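Local coordinates for protein Poly(A) ribonuclease pop2 (Schizosaccharomyces pombe, PDB 2P51) that acts as the metal-dependent 3'-exoribonuclease of the CCR4-NOT complex, shortening the poly(A) tails of mRNAs and releasing 5'-AMP, at residues Ser93-Asn98 / Glu251-Tyr256; Ile124-Lys129 / Pro234-Gly239; Asn216-Gly219 / Asp225-Gln228; Lys218-Ile223 / Ala246-Glu251; Ile229-Pro234 / Gly239-Leu244. All coordinates share one frame; numbering follows the deposited sequence.

Overall arrangement
Helix 238-257, the last long helix of this DEDD nuclease fold, carries one side of contacts 1, 2, 4 and 5. Contact 2 lies where it begins, contact 5 on its first turns, contact 4 on its middle and contact 1 near its end; the centres of contacts 1 and 2 are 26 Å apart. Along the chain, contacts 2, 3, 4 and 5 all lie within the long loop closed by contact 1. Contact 3 staples the two ends of helix 220-226, whose inner side packs in contact 4, their centres 6 Å apart. Contacts 2 and 5 meet at Asp241, a ligand of a magnesium ion, while contacts 1 and 3 form the periphery.

Contact 1 of 5, residues Ser93-Asn98 / Glu251-Tyr256; sequences SDEEGN and EIRSRY
Arg253 reaches out from helix 238-257 to the type I beta turn Asp94-Gly97, part of the connection between the antiparallel strands 87-93 and 105-109 of the DEDD nuclease sheet. Along the helix, Glu251 comes first and stays local, its OE2 taking the NE of Arg255 at 2.6 Å in an intrahelical salt bridge. Ile252, next in line, turns inward to Ile206 and Met210 of helix 206-213, a natural place for a buried aliphatic chain. Arg253 does the bridging: its chain runs extended and then bends at chi3 (74°), presenting the guanidinium end-on to the turn. Arg253 NH2 and Arg253 NH1 both donate to the one oxygen Glu95 O, at 2.9 and 3.0 Å, and that oxygen lies in the guanidinium plane. Arg253 NH2 also forms a salt bridge with Glu96 OE1 at 3.1 Å, the carboxylate plane turned 56° from the guanidinium. A leucine at Arg253 would probably leave Glu95 O without this two-pronged grip and the Glu96 carboxylate without its mate. The turn is braced from within by Asp94, whose OD1 makes an Asx turn with Glu96 N (2.9 Å) and meets Asn98 N from the opposite face of the carboxylate. On the other oxygen, Asp94 OD2 uses its syn lone pair to receive Asn98 ND2 at 3.0 Å, almost straight (172°).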
# COMPACT_ATOMS: atom_id res chain seq x y z
N SER A 93 4.22 6.73 -11.09
CA SER A 93 4.08 6.70 -12.52
C SER A 93 3.51 8.05 -12.96
O SER A 93 2.83 8.73 -12.20
CB SER A 93 3.08 5.60 -12.94
OG SER A 93 3.38 4.30 -12.44
N ASP A 94 3.75 8.35 -14.24
CA ASP A 94 2.99 9.48 -14.84
C ASP A 94 1.62 8.98 -15.26
O ASP A 94 1.22 7.81 -15.03
CB ASP A 94 3.77 10.14 -15.99
CG ASP A 94 3.86 9.32 -17.25
OD1 ASP A 94 3.25 8.24 -17.41
OD2 ASP A 94 4.61 9.75 -18.15
N GLU A 95 0.83 9.85 -15.88
CA GLU A 95 -0.56 9.51 -16.17
C GLU A 95 -0.72 8.53 -17.32
O GLU A 95 -1.87 8.11 -17.63
CB GLU A 95 -1.27 10.83 -16.48
CG GLU A 95 -1.35 11.75 -15.28
CD GLU A 95 -2.50 11.44 -14.34
OE1 GLU A 95 -3.18 10.38 -14.52
OE2 GLU A 95 -2.73 12.30 -13.44
N GLU A 96 0.41 8.20 -17.96
CA GLU A 96 0.31 7.17 -19.02
C GLU A 96 1.14 5.95 -18.65
O GLU A 96 1.40 5.12 -19.52
CB GLU A 96 0.67 7.80 -20.34
CG GLU A 96 -0.47 8.62 -20.95
CD GLU A 96 -1.78 7.92 -21.25
OE1 GLU A 96 -1.89 6.68 -21.43
OE2 GLU A 96 -2.81 8.65 -21.34
N GLY A 97 1.46 5.82 -17.36
CA GLY A 97 2.08 4.59 -16.85
C GLY A 97 3.59 4.53 -16.91
O GLY A 97 4.18 3.50 -16.61
N ASN A 98 4.23 5.64 -17.30
CA ASN A 98 5.70 5.57 -17.34
C ASN A 98 6.26 5.82 -15.94
O ASN A 98 5.85 6.78 -15.27
CB ASN A 98 6.26 6.62 -18.28
CG ASN A 98 5.66 6.50 -19.67
OD1 ASN A 98 5.90 5.51 -20.37
ND2 ASN A 98 4.90 7.50 -20.09
N GLU A 251 -2.74 -1.31 -17.40
CA GLU A 251 -3.20 -2.26 -18.44
C GLU A 251 -4.71 -2.43 -18.37
O GLU A 251 -5.35 -2.51 -19.43
CB GLU A 251 -2.49 -3.62 -18.26
CG GLU A 251 -2.79 -4.61 -19.37
CD GLU A 251 -2.38 -4.18 -20.76
OE1 GLU A 251 -1.53 -3.26 -20.85
OE2 GLU A 251 -2.89 -4.76 -21.76
N ILE A 252 -5.31 -2.50 -17.20
CA ILE A 252 -6.77 -2.60 -17.03
C ILE A 252 -7.44 -1.35 -17.57
O ILE A 252 -8.47 -1.37 -18.26
CB ILE A 252 -7.04 -2.79 -15.50
CG1 ILE A 252 -6.73 -4.23 -15.06
CG2 ILE A 252 -8.40 -2.29 -15.09
CD1 ILE A 252 -6.75 -4.17 -13.49
N ARG A 253 -6.83 -0.17 -17.27
CA ARG A 253 -7.38 1.09 -17.77
C ARG A 253 -7.41 1.07 -19.29
O ARG A 253 -8.38 1.48 -19.93
CB ARG A 253 -6.52 2.26 -17.31
CG ARG A 253 -7.21 3.60 -17.56
CD ARG A 253 -6.33 4.74 -17.03
NE ARG A 253 -5.21 4.91 -17.97
CZ ARG A 253 -4.38 5.95 -17.90
NH1 ARG A 253 -4.50 6.89 -16.95
NH2 ARG A 253 -3.41 5.99 -18.81
N SER A 254 -6.33 0.59 -19.91
CA SER A 254 -6.30 0.51 -21.38
C SER A 254 -7.26 -0.51 -21.95
O SER A 254 -7.96 -0.23 -22.93
CB SER A 254 -4.86 0.13 -21.78
OG SER A 254 -4.79 0.01 -23.18
N ARG A 255 -7.28 -1.72 -21.37
CA ARG A 255 -8.09 -2.78 -21.96
C ARG A 255 -9.58 -2.60 -21.69
O ARG A 255 -10.31 -2.93 -22.63
CB ARG A 255 -7.68 -4.15 -21.43
CG ARG A 255 -6.28 -4.59 -21.86
CD ARG A 255 -6.17 -6.10 -21.79
NE ARG A 255 -4.79 -6.57 -21.92
CZ ARG A 255 -4.44 -7.82 -22.18
NH1 ARG A 255 -5.40 -8.74 -22.35
NH2 ARG A 255 -3.15 -8.11 -22.27
N TYR A 256 -10.03 -2.18 -20.52
CA TYR A 256 -11.46 -2.25 -20.20
C TYR A 256 -12.09 -0.88 -20.09
O TYR A 256 -13.33 -0.82 -19.99
CB TYR A 256 -11.72 -3.10 -18.92
CG TYR A 256 -10.91 -4.39 -19.05
CD1 TYR A 256 -11.07 -5.21 -20.16
CD2 TYR A 256 -10.01 -4.74 -18.07
CE1 TYR A 256 -10.38 -6.40 -20.35
CE2 TYR A 256 -9.28 -5.91 -18.25
CZ TYR A 256 -9.46 -6.74 -19.35
OH TYR A 256 -8.68 -7.87 -19.45

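Contact 2 of 5, residues Ile124-Lys129 / Pro234-Gly239; sequences IELLTK and PQHQAG
The imidazole of His236 is the flat group here, with Leu126 over one face and Leu127 at an edge. Leu126 brings CG above the ring, 3.9 Å from its centroid and only 14° off the normal, a CH-pi contact; its CD2 leans on toward the rim, 3.3 Å from His236 CE1. Leu127 arrives in the plane of the ring, its CD2 lying 3.4 Å from His236 CD2 along the edge that also carries NE2. Two consecutive leucines of helix 121-129 point in different directions, which is how one can lie over the face while the other meets the rim, and their branched ends suit them to this work because a methyl can rest against an aromatic surface without needing a polar mate. Both leucines cross the histidine at about a right angle.

The ring is delivered by a type II beta turn, Pro234-Gln237, in which His236 has positive phi (71°). The closing bond of that turn, Gln237 N to Pro234 O, is weak at 3.3 Å. Gln237 then holds the N-cap position of helix 238-257, and its amide reaches Ser130 O through NE2 and Gln87 through OE1, tying the turn to its surroundings. The backbone N of His236 donates to Asp241 OD1, and the side chain of His236 comes within about 3 Å (nearest atoms) of that of Glu53, a metal ligand. A histidine five residues before the last acidic ligand is consistent with the His-x4-Asp pattern of DEDDh exonucleases, and the two leucines pack on this histidine at the edge of the metal site.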
# COMPACT_ATOMS: atom_id res chain seq x y z
N ILE A 124 5.46 -14.04 9.65
CA ILE A 124 6.92 -13.78 9.76
C ILE A 124 7.66 -14.79 8.91
O ILE A 124 8.64 -14.48 8.23
CB ILE A 124 7.39 -13.81 11.23
CG1 ILE A 124 6.75 -12.71 12.08
CG2 ILE A 124 8.92 -13.84 11.42
CD1 ILE A 124 6.73 -11.33 11.47
N GLU A 125 7.19 -16.04 8.94
CA GLU A 125 7.86 -17.06 8.14
C GLU A 125 7.71 -16.75 6.65
O GLU A 125 8.65 -16.86 5.85
CB GLU A 125 7.29 -18.47 8.42
CG GLU A 125 8.05 -19.49 7.58
CD GLU A 125 9.52 -19.59 7.94
OE1 GLU A 125 10.34 -19.85 7.02
OE2 GLU A 125 9.82 -19.42 9.14
N LEU A 126 6.52 -16.35 6.25
CA LEU A 126 6.29 -16.02 4.82
C LEU A 126 7.16 -14.83 4.42
O LEU A 126 7.76 -14.83 3.33
CB LEU A 126 4.84 -15.68 4.61
CG LEU A 126 4.36 -15.22 3.23
CD1 LEU A 126 4.61 -16.27 2.14
CD2 LEU A 126 2.85 -14.95 3.32
N LEU A 127 7.20 -13.82 5.30
CA LEU A 127 8.02 -12.64 4.95
C LEU A 127 9.50 -12.98 4.88
O LEU A 127 10.28 -12.49 4.05
CB LEU A 127 7.74 -11.51 5.96
CG LEU A 127 6.36 -10.86 5.77
CD1 LEU A 127 5.96 -10.02 6.98
CD2 LEU A 127 6.28 -10.00 4.48
N THR A 128 9.96 -13.82 5.81
CA THR A 128 11.33 -14.27 5.83
C THR A 128 11.68 -15.00 4.53
O THR A 128 12.70 -14.70 3.88
CB THR A 128 11.61 -15.18 7.03
OG1 THR A 128 11.36 -14.41 8.22
CG2 THR A 128 13.07 -15.62 7.10
N LYS A 129 10.84 -15.95 4.15
CA LYS A 129 11.09 -16.69 2.90
C LYS A 129 11.03 -15.74 1.70
O LYS A 129 11.69 -16.00 0.68
CB LYS A 129 10.09 -17.83 2.74
CG LYS A 129 10.36 -18.99 3.69
CD LYS A 129 9.61 -20.23 3.25
CE LYS A 129 9.94 -21.49 4.03
NZ LYS A 129 9.15 -21.61 5.28
N PRO A 234 10.90 -9.24 -5.88
CA PRO A 234 10.33 -10.36 -5.15
C PRO A 234 8.84 -10.24 -4.82
O PRO A 234 8.42 -9.23 -4.27
CB PRO A 234 11.15 -10.37 -3.84
CG PRO A 234 11.69 -8.98 -3.70
CD PRO A 234 11.77 -8.36 -5.07
N GLN A 235 8.03 -11.27 -5.14
CA GLN A 235 6.65 -11.32 -4.68
C GLN A 235 6.60 -11.26 -3.15
O GLN A 235 7.44 -11.80 -2.41
CB GLN A 235 6.01 -12.59 -5.22
CG GLN A 235 4.54 -12.80 -4.90
CD GLN A 235 3.88 -13.87 -5.74
OE1 GLN A 235 2.65 -14.01 -5.64
NE2 GLN A 235 4.58 -14.66 -6.54
N HIS A 236 5.57 -10.57 -2.65
CA HIS A 236 5.32 -10.49 -1.23
C HIS A 236 6.39 -9.63 -0.58
O HIS A 236 6.67 -9.80 0.61
CB HIS A 236 5.20 -11.91 -0.63
CG HIS A 236 4.36 -11.87 0.60
ND1 HIS A 236 3.03 -12.23 0.58
CD2 HIS A 236 4.65 -11.49 1.87
CE1 HIS A 236 2.52 -12.08 1.80
NE2 HIS A 236 3.49 -11.64 2.62
N GLN A 237 6.94 -8.68 -1.35
CA GLN A 237 7.67 -7.55 -0.79
C GLN A 237 6.97 -6.29 -1.29
O GLN A 237 6.56 -6.30 -2.46
CB GLN A 237 9.18 -7.53 -1.08
CG GLN A 237 9.87 -8.63 -0.22
CD GLN A 237 11.31 -8.31 0.08
OE1 GLN A 237 11.69 -7.24 0.53
NE2 GLN A 237 12.24 -9.25 -0.19
N ALA A 238 6.82 -5.28 -0.43
CA ALA A 238 5.85 -4.21 -0.79
C ALA A 238 6.31 -3.40 -1.99
O ALA A 238 5.45 -2.93 -2.75
CB ALA A 238 5.57 -3.30 0.38
N GLY A 239 7.60 -3.19 -2.19
CA GLY A 239 8.09 -2.43 -3.33
C GLY A 239 7.68 -3.08 -4.62
O GLY A 239 7.05 -2.46 -5.51

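Contact 3 of 5, residues Asn216-Gly219 / Asp225-Gln228; sequences NSKG and DDLQ
Lys218 and Asp226 face each other from just before helix 220-226 and from its last turn, their CA atoms 9.2 Å apart, so side chains and water have to span the distance. Gly219 is the N-cap residue of that helix; at its far end a Schellman motif stops it, with Gln228 as the C-prime residue at positive phi (54°) and Gln228 N bonded to Asp225 O at 3.0 Å. Leu227, the first residue to leave helical geometry, packs against the side chains of Glu251, Arg255 and Tyr256 of helix 238-257.

Upstream of the helix, Asn216 folds its amide back on the chain: Asn216 OD1 accepts from Lys218 N at 3.0 Å, in the carbonyl plane, closing an Asx turn. This fixes the amide's rotation and leaves ND2 directed at the other segment, where a water accepts from Asn216 ND2 at 2.9 Å and donates in turn to Asp226 OD2. Asparagine suits the place because one amide offers an acceptor for the turn and a donor for the water.

Lys218 runs extended and then bends at its last torsion (chi4 91°), bringing Lys218 NZ beside Asp226 but only to 3.7 Å from Asp226 OD2, a long salt bridge. A second water closes part of the gap between the two charges. The ammonium group may also ease the cost of a carboxylate near the negative end of the helix. Asp226 OD2 thus takes a water from each link, at 2.7 Å from the one bound to Asn216 and 2.8 Å from the one bound to Lys218.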
# COMPACT_ATOMS: atom_id res chain seq x y z
N ASN A 216 -14.09 -10.27 -12.16
CA ASN A 216 -12.85 -11.04 -12.24
C ASN A 216 -12.30 -11.15 -10.81
O ASN A 216 -11.96 -10.10 -10.23
CB ASN A 216 -11.90 -10.34 -13.23
CG ASN A 216 -10.58 -11.07 -13.40
OD1 ASN A 216 -10.10 -11.74 -12.48
ND2 ASN A 216 -9.92 -11.01 -14.56
N SER A 217 -12.25 -12.38 -10.25
CA SER A 217 -11.91 -12.58 -8.86
C SER A 217 -10.42 -12.87 -8.65
O SER A 217 -10.01 -13.18 -7.51
CB SER A 217 -12.68 -13.77 -8.27
OG SER A 217 -14.07 -13.43 -8.24
N LYS A 218 -9.63 -12.78 -9.72
CA LYS A 218 -8.23 -13.15 -9.51
C LYS A 218 -7.48 -12.21 -8.59
O LYS A 218 -7.72 -10.99 -8.51
CB LYS A 218 -7.61 -13.17 -10.92
CG LYS A 218 -7.99 -14.38 -11.76
CD LYS A 218 -7.29 -14.34 -13.12
CE LYS A 218 -7.47 -15.67 -13.83
NZ LYS A 218 -8.69 -15.64 -14.69
N GLY A 219 -6.51 -12.77 -7.87
CA GLY A 219 -5.56 -11.98 -7.10
C GLY A 219 -4.55 -11.20 -7.90
O GLY A 219 -4.48 -11.35 -9.12
N ASP A 225 -0.29 -12.47 -14.24
CA ASP A 225 0.12 -13.54 -15.16
C ASP A 225 -0.79 -13.58 -16.37
O ASP A 225 -0.41 -13.77 -17.54
CB ASP A 225 0.15 -14.86 -14.42
CG ASP A 225 1.17 -14.93 -13.30
OD1 ASP A 225 2.11 -14.12 -13.37
OD2 ASP A 225 1.09 -15.75 -12.35
N ASP A 226 -2.08 -13.41 -16.10
CA ASP A 226 -3.11 -13.44 -17.13
C ASP A 226 -2.87 -12.40 -18.21
O ASP A 226 -2.97 -12.64 -19.41
CB ASP A 226 -4.48 -13.18 -16.51
CG ASP A 226 -5.61 -13.89 -17.18
OD1 ASP A 226 -5.41 -14.91 -17.89
OD2 ASP A 226 -6.75 -13.42 -16.99
N LEU A 227 -2.53 -11.20 -17.73
CA LEU A 227 -2.26 -10.13 -18.66
C LEU A 227 -0.83 -10.12 -19.18
O LEU A 227 -0.46 -9.15 -19.86
CB LEU A 227 -2.60 -8.78 -17.98
CG LEU A 227 -4.05 -8.63 -17.52
CD1 LEU A 227 -4.20 -7.34 -16.70
CD2 LEU A 227 -5.02 -8.65 -18.70
N GLN A 228 -0.05 -11.14 -18.88
CA GLN A 228 1.35 -11.18 -19.30
C GLN A 228 2.12 -9.94 -18.86
O GLN A 228 2.94 -9.42 -19.62
CB GLN A 228 1.49 -11.28 -20.83
CG GLN A 228 0.44 -12.20 -21.44
CD GLN A 228 0.84 -12.49 -22.88
OE1 GLN A 228 0.89 -11.60 -23.72
NE2 GLN A 228 1.15 -13.76 -23.11
O HOH W 1 -7.11 -11.31 -15.40
O HOH W 2 -9.32 -14.44 -16.79

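Contact 4 of 5, residues Lys218-Ile223 / Ala246-Glu251; sequences KGLQDI and ARIFFE
Ile248 reaches from helix 238-257 to Leu220 and Ile223 on helix 220-226, where the two backbones come as near as 7.5 Å between the CA atoms of Ile223 and Ile248. Its two branches part at CB. Ile248 CG2, set anti to the backbone N, meets Ile223 CG2 at 3.7 Å, methyl to methyl. Ile248 CG1 goes the other way, anti to the carbonyl carbon (chi1 -70°), and grazes Ile223 CG2 at 4.2 Å. Beyond it the chain stays extended, carrying CD1 on to Leu220. There the fit is tight: Ile248 CD1 stands 3.3 Å from Leu220 CD1, closer than carbons usually pack, and 3.9 Å from Leu220 CG. Ile248 CD1 lies against the backbone as well, 3.4 Å from Leu220 O.

Isoleucine suits this place because its fork lets one residue touch two partners three positions apart, on the same side of the other helix. Ile223 and Ile248 cross at about a right angle, their closest approach being methyl to methyl. Helix 206-213 joins this apolar cluster, Met210 touching Ile223 and Ile206 touching Ile248. Gly219, at the N-cap position, starts helix 220-226, and its O receives Ile223 N, so the two contacting residues belong to its first turn.

Leu220 also touches Thr245, and its side chain comes within about 4 Å (nearest atoms) of that of Asp241 and about 6 Å from a bound magnesium ion. The cluster is thus hydrophobic helix-to-helix packing of the DEDD nuclease fold, its Leu220 end bordering the two-metal active site.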
# COMPACT_ATOMS: atom_id res chain seq x y z
N LYS A 218 -9.63 -12.78 -9.72
CA LYS A 218 -8.23 -13.15 -9.51
C LYS A 218 -7.48 -12.21 -8.59
O LYS A 218 -7.72 -10.99 -8.51
CB LYS A 218 -7.61 -13.17 -10.92
CG LYS A 218 -7.99 -14.38 -11.76
CD LYS A 218 -7.29 -14.34 -13.12
CE LYS A 218 -7.47 -15.67 -13.83
NZ LYS A 218 -8.69 -15.64 -14.69
N GLY A 219 -6.51 -12.77 -7.87
CA GLY A 219 -5.56 -11.98 -7.10
C GLY A 219 -4.55 -11.20 -7.90
O GLY A 219 -4.48 -11.35 -9.12
N LEU A 220 -3.75 -10.34 -7.26
CA LEU A 220 -2.83 -9.49 -7.98
C LEU A 220 -1.91 -10.26 -8.90
O LEU A 220 -1.75 -9.97 -10.09
CB LEU A 220 -2.00 -8.73 -6.92
CG LEU A 220 -1.11 -7.65 -7.50
CD1 LEU A 220 -1.90 -6.46 -8.04
CD2 LEU A 220 -0.13 -7.12 -6.44
N GLN A 221 -1.24 -11.29 -8.37
CA GLN A 221 -0.28 -12.00 -9.23
C GLN A 221 -0.97 -12.77 -10.35
O GLN A 221 -0.44 -12.85 -11.47
CB GLN A 221 0.57 -12.91 -8.34
CG GLN A 221 1.64 -13.64 -9.16
CD GLN A 221 2.68 -12.70 -9.71
OE1 GLN A 221 3.22 -11.90 -8.93
NE2 GLN A 221 2.96 -12.73 -11.00
N ASP A 222 -2.15 -13.37 -10.05
CA ASP A 222 -2.84 -14.10 -11.09
C ASP A 222 -3.30 -13.14 -12.19
O ASP A 222 -3.27 -13.52 -13.37
CB ASP A 222 -4.07 -14.83 -10.53
CG ASP A 222 -3.69 -15.95 -9.60
OD1 ASP A 222 -2.60 -16.54 -9.76
OD2 ASP A 222 -4.46 -16.29 -8.69
N ILE A 223 -3.74 -11.91 -11.89
CA ILE A 223 -4.05 -10.97 -12.94
C ILE A 223 -2.83 -10.63 -13.77
O ILE A 223 -2.89 -10.61 -15.01
CB ILE A 223 -4.61 -9.67 -12.35
CG1 ILE A 223 -5.97 -9.87 -11.71
CG2 ILE A 223 -4.70 -8.61 -13.45
CD1 ILE A 223 -6.36 -8.76 -10.75
N ALA A 246 0.86 -0.95 -9.99
CA ALA A 246 0.84 0.15 -10.99
C ALA A 246 0.67 -0.40 -12.40
O ALA A 246 -0.14 0.07 -13.23
CB ALA A 246 2.12 0.95 -10.91
N ARG A 247 1.49 -1.42 -12.72
CA ARG A 247 1.45 -1.91 -14.10
C ARG A 247 0.10 -2.54 -14.42
O ARG A 247 -0.42 -2.33 -15.54
CB ARG A 247 2.60 -2.91 -14.34
CG ARG A 247 3.93 -2.22 -14.08
CD ARG A 247 5.10 -3.13 -14.31
NE ARG A 247 6.22 -2.22 -14.64
CZ ARG A 247 7.43 -2.72 -14.91
NH1 ARG A 247 7.55 -4.05 -14.87
NH2 ARG A 247 8.37 -1.84 -15.20
N ILE A 248 -0.50 -3.29 -13.51
CA ILE A 248 -1.84 -3.84 -13.76
C ILE A 248 -2.88 -2.72 -13.94
O ILE A 248 -3.78 -2.81 -14.81
CB ILE A 248 -2.22 -4.82 -12.65
CG1 ILE A 248 -1.42 -6.14 -12.69
CG2 ILE A 248 -3.72 -5.13 -12.69
CD1 ILE A 248 -1.53 -6.79 -11.30
N PHE A 249 -2.74 -1.67 -13.12
CA PHE A 249 -3.73 -0.58 -13.24
C PHE A 249 -3.74 -0.01 -14.65
O PHE A 249 -4.80 0.14 -15.26
CB PHE A 249 -3.45 0.56 -12.23
CG PHE A 249 -4.36 1.76 -12.46
CD1 PHE A 249 -5.69 1.72 -12.07
CD2 PHE A 249 -3.86 2.91 -13.07
CE1 PHE A 249 -6.52 2.82 -12.28
CE2 PHE A 249 -4.69 4.01 -13.28
CZ PHE A 249 -6.01 3.96 -12.91
N PHE A 250 -2.55 0.30 -15.21
CA PHE A 250 -2.56 0.97 -16.53
C PHE A 250 -3.06 -0.01 -17.60
O PHE A 250 -3.74 0.39 -18.56
CB PHE A 250 -1.20 1.55 -16.85
CG PHE A 250 -0.98 2.80 -15.98
CD1 PHE A 250 -1.59 3.99 -16.34
CD2 PHE A 250 -0.20 2.74 -14.82
CE1 PHE A 250 -1.43 5.13 -15.56
CE2 PHE A 250 -0.00 3.88 -14.06
CZ PHE A 250 -0.61 5.06 -14.44
N GLU A 251 -2.74 -1.31 -17.40
CA GLU A 251 -3.20 -2.26 -18.44
C GLU A 251 -4.71 -2.43 -18.37
O GLU A 251 -5.35 -2.51 -19.43
CB GLU A 251 -2.49 -3.62 -18.26
CG GLU A 251 -2.79 -4.61 -19.37
CD GLU A 251 -2.38 -4.18 -20.76
OE1 GLU A 251 -1.53 -3.26 -20.85
OE2 GLU A 251 -2.89 -4.76 -21.76

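Contact 5 of 5, residues Ile229-Pro234 / Gly239-Leu244; sequences IHRIGP and GSDALL. With MG (magnesium ion), chain C.
Arg231 and a magnesium ion share the carboxylate of Asp241, one on each oxygen. Asp241 OD2 binds the magnesium at 2.0 Å, in a shell completed by three waters and by Asp51 and Glu53. Asp241 OD1 takes Arg231 NH1 at 2.7 Å on its anti lone pair, in a salt bridge whose two planes stand 75° apart. Arg231 NH1 has a second bond, to Ser240 OG at 2.8 Å and nearly in the guanidinium plane. Serine suits this place because its hydroxyl relays the grip, Ser240 OG donating to Ile232 O at 2.7 Å. Asp241 is the last acidic ligand of the DEDD motif, offered from the first turns of helix 238-257, and Arg231, from the loop 229-234, belongs to its second shell. The arginine chain stretches away from its backbone and then bends at chi3 (-78°) to come alongside the helix, where Leu244 CD2 covers one face of the guanidinium, 3.4 Å from Arg231 NH2. Gln221 holds NE from helix 220-226. A methionine in place of Arg231 would probably leave Asp241 OD1 without its charged partner and Ser240 OG without the NH1 donor. Further out, the loop is seated by Ile229 CG2 on Leu244 CD1 (3.8 Å) and Ile232 CB on Leu243 CD2 (3.9 Å). Gly233 lets the loop pass close to the helix, since a CB there would press on Ser240 CB. One water links Ile232 N to Ser240 O.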
# COMPACT_ATOMS: atom_id res chain seq x y z
N ILE A 229 1.87 -9.48 -17.65
CA ILE A 229 2.69 -8.41 -17.09
C ILE A 229 3.78 -8.98 -16.20
O ILE A 229 3.53 -9.76 -15.28
CB ILE A 229 1.81 -7.44 -16.30
CG1 ILE A 229 0.81 -6.70 -17.22
CG2 ILE A 229 2.67 -6.51 -15.45
CD1 ILE A 229 -0.37 -6.13 -16.46
N HIS A 230 5.03 -8.62 -16.45
CA HIS A 230 6.09 -9.27 -15.66
C HIS A 230 6.35 -8.51 -14.38
O HIS A 230 6.36 -7.28 -14.33
CB HIS A 230 7.35 -9.38 -16.52
CG HIS A 230 8.66 -9.57 -15.86
ND1 HIS A 230 9.14 -10.82 -15.48
CD2 HIS A 230 9.65 -8.71 -15.49
CE1 HIS A 230 10.34 -10.71 -14.92
NE2 HIS A 230 10.68 -9.43 -14.91
N ARG A 231 6.58 -9.29 -13.33
CA ARG A 231 7.00 -8.78 -12.06
C ARG A 231 8.51 -8.52 -12.04
O ARG A 231 9.34 -9.33 -12.42
CB ARG A 231 6.67 -9.79 -10.95
CG ARG A 231 7.12 -9.26 -9.57
CD ARG A 231 6.85 -10.30 -8.52
NE ARG A 231 5.46 -10.42 -8.06
CZ ARG A 231 4.86 -9.64 -7.19
NH1 ARG A 231 5.46 -8.59 -6.62
NH2 ARG A 231 3.59 -9.92 -6.89
N ILE A 232 8.87 -7.33 -11.56
CA ILE A 232 10.24 -7.01 -11.27
C ILE A 232 10.39 -7.13 -9.76
O ILE A 232 9.60 -6.52 -9.04
CB ILE A 232 10.58 -5.57 -11.74
CG1 ILE A 232 10.55 -5.39 -13.26
CG2 ILE A 232 11.92 -5.11 -11.17
CD1 ILE A 232 11.15 -4.13 -13.84
N GLY A 233 11.34 -7.87 -9.20
CA GLY A 233 11.50 -7.91 -7.75
C GLY A 233 10.71 -9.09 -7.20
O GLY A 233 10.00 -9.84 -7.89
N PRO A 234 10.90 -9.24 -5.88
CA PRO A 234 10.33 -10.36 -5.15
C PRO A 234 8.84 -10.24 -4.82
O PRO A 234 8.42 -9.23 -4.27
CB PRO A 234 11.15 -10.37 -3.84
CG PRO A 234 11.69 -8.98 -3.70
CD PRO A 234 11.77 -8.36 -5.07
N GLY A 239 7.60 -3.19 -2.19
CA GLY A 239 8.09 -2.43 -3.33
C GLY A 239 7.68 -3.08 -4.62
O GLY A 239 7.05 -2.46 -5.51
N SER A 240 7.97 -4.35 -4.78
CA SER A 240 7.65 -5.12 -5.98
C SER A 240 6.15 -5.24 -6.14
O SER A 240 5.62 -5.08 -7.26
CB SER A 240 8.31 -6.50 -5.85
OG SER A 240 7.97 -7.29 -6.97
N ASP A 241 5.45 -5.52 -5.04
CA ASP A 241 3.98 -5.63 -5.17
C ASP A 241 3.35 -4.30 -5.59
O ASP A 241 2.40 -4.30 -6.40
CB ASP A 241 3.36 -6.09 -3.86
CG ASP A 241 3.73 -7.49 -3.41
OD1 ASP A 241 4.19 -8.32 -4.25
OD2 ASP A 241 3.58 -7.82 -2.20
N ALA A 242 3.85 -3.19 -5.08
CA ALA A 242 3.30 -1.87 -5.46
C ALA A 242 3.57 -1.60 -6.92
O ALA A 242 2.77 -1.02 -7.69
CB ALA A 242 3.94 -0.77 -4.60
N LEU A 243 4.75 -1.98 -7.41
CA LEU A 243 5.06 -1.74 -8.82
C LEU A 243 4.16 -2.58 -9.71
O LEU A 243 3.68 -2.17 -10.77
CB LEU A 243 6.53 -2.10 -9.05
CG LEU A 243 7.02 -2.13 -10.51
CD1 LEU A 243 6.84 -0.78 -11.16
CD2 LEU A 243 8.49 -2.54 -10.57
N LEU A 244 3.92 -3.86 -9.34
CA LEU A 244 3.02 -4.68 -10.15
C LEU A 244 1.60 -4.10 -10.18
O LEU A 244 0.93 -4.18 -11.22
CB LEU A 244 2.96 -6.11 -9.57
CG LEU A 244 2.40 -7.18 -10.50
CD1 LEU A 244 3.19 -7.25 -11.80
CD2 LEU A 244 2.43 -8.54 -9.79
MG MG C . 2.37 -7.35 -0.62
O HOH W 3 6.77 -5.80 -9.87
O HOH W 4 1.04 -7.12 1.02
O HOH W 5 0.85 -7.94 -1.94
O HOH W 6 2.51 -9.30 0.10